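Local coordinates for protein HspA (Thermosynechococcus vulcanus, PDB 6EWN) that probably acts as a chaperone of the small heat shock protein family, helping to keep other proteins from aggregating when they begin to unfold, at residues 48-51 and 52-55. Sequence-based numbering, arbitrary orientation. Where two conformers were deposited one is given.
Sequences TKTE and TEGM. With URE (urea), chain N.
Thr50 O faces two backbone donors of the residues that follow it, Glu53 N and, doubtfully, Thr52 N. Glu53 N donates to Thr50 O at 3.1 Å with an N-H...O angle of 150°; the bond from Thr52 N is weak. Thr50 O is itself modelled too close to a neighbour, so both bonds are less sure, the one from Thr52 N the more so because that nitrogen is crowded too. The bond spanning three residues closes a beta turn, with Glu51 and Thr52 at its corners. The side chain of Glu53 folds back toward Thr50 and Lys49. Its CG sits between the backbone N and the carbonyl carbon, chi1 45°, though CG is modelled too close to Thr50 O and its place is doubtful; from there the chain extends to the carboxylate. OE1 takes a weak bond from Thr50 N, long at 3.5 Å though nearly straight at 174°.

This turn belongs to the alpha-crystallin domain of the chaperone and lies far out on the long loop joining strands 38-42 and 81-84; in many bacterial and plant relatives, the corresponding loop reaches across to the partner subunit of a dimer.

In one of its two modelled conformers, Lys49 crosses the Glu53 side chain at about a right angle, its CD 3.4 Å from Glu53 OE1. Its NZ stays 4.3 Å from Glu53 OE1, beyond a salt bridge, and has a long, weak ion pair with Glu47; these approaches are doubtful. Replacing Glu53 by alanine removes the carboxylate, which would probably leave Thr50 N without this acceptor and the Lys49 chain without the group it lies across.

On the side of the turn away from the urea, the methyl CG2 of Thr50 comes within 3.1 Å of Thr52 OG1. The urea molecule rests against the bend, with its N2 3.2 Å from Glu51 O.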
# COMPACT_ATOMS: atom_id res chain seq x y z
N THR A 48 -2.29 -13.64 -17.18
CA THR A 48 -2.08 -14.48 -18.36
C THR A 48 -3.31 -15.34 -18.64
O THR A 48 -3.27 -16.57 -18.72
CB THR A 48 -0.84 -15.34 -18.19
OG1 THR A 48 -0.05 -14.79 -17.15
CG2 THR A 48 -0.02 -15.37 -19.52
N LYS A 49 -4.42 -14.63 -18.87
CA LYS A 49 -5.69 -15.25 -19.19
C LYS A 49 -5.50 -16.19 -20.39
O LYS A 49 -4.72 -17.14 -20.31
CB LYS A 49 -6.76 -14.16 -19.46
CG LYS A 49 -6.91 -13.14 -18.29
CD LYS A 49 -7.42 -11.76 -18.75
CE LYS A 49 -8.94 -11.64 -18.74
NZ LYS A 49 -9.32 -10.26 -18.75
N THR A 50 -6.18 -15.92 -21.50
CA THR A 50 -6.06 -16.72 -22.71
C THR A 50 -5.11 -15.96 -23.61
O THR A 50 -5.39 -14.84 -24.02
CB THR A 50 -7.44 -16.92 -23.35
OG1 THR A 50 -8.32 -17.51 -22.39
CG2 THR A 50 -7.36 -17.78 -24.62
N GLU A 51 -3.96 -16.53 -23.91
CA GLU A 51 -2.91 -15.82 -24.62
C GLU A 51 -3.28 -15.45 -26.06
O GLU A 51 -2.41 -15.19 -26.90
CB GLU A 51 -1.69 -16.70 -24.57
CG GLU A 51 -0.40 -16.03 -24.48
CD GLU A 51 0.66 -17.10 -24.54
OE1 GLU A 51 1.86 -16.80 -24.67
OE2 GLU A 51 0.24 -18.28 -24.50
N THR A 52 -4.57 -15.40 -26.34
CA THR A 52 -5.09 -15.13 -27.68
C THR A 52 -6.30 -14.21 -27.68
O THR A 52 -6.61 -13.67 -28.74
CB THR A 52 -5.46 -16.45 -28.37
OG1 THR A 52 -6.06 -17.34 -27.43
CG2 THR A 52 -4.24 -17.12 -28.99
N GLU A 53 -6.97 -13.98 -26.54
CA GLU A 53 -8.06 -13.00 -26.39
C GLU A 53 -7.65 -11.59 -26.85
O GLU A 53 -6.62 -11.42 -27.50
CB GLU A 53 -8.55 -12.96 -24.92
CG GLU A 53 -7.38 -12.94 -23.99
CD GLU A 53 -7.61 -12.45 -22.59
OE1 GLU A 53 -8.29 -13.14 -21.78
OE2 GLU A 53 -7.04 -11.39 -22.29
N GLY A 54 -8.45 -10.58 -26.52
CA GLY A 54 -8.14 -9.21 -26.94
C GLY A 54 -7.86 -8.26 -25.79
O GLY A 54 -8.01 -8.61 -24.62
N MET A 55 -7.45 -7.04 -26.14
CA MET A 55 -6.98 -5.85 -25.47
C MET A 55 -7.23 -4.30 -26.33
O MET A 55 -6.82 -3.18 -26.04
CB MET A 55 -5.48 -5.97 -25.21
CG MET A 55 -4.57 -6.39 -26.38
SD MET A 55 -2.82 -6.59 -25.96
CE MET A 55 -2.32 -4.92 -25.50
C URE N . -3.97 -11.55 -26.24
O URE N . -4.97 -11.66 -25.65
N1 URE N . -3.87 -10.77 -27.47
N2 URE N . -2.79 -12.20 -25.71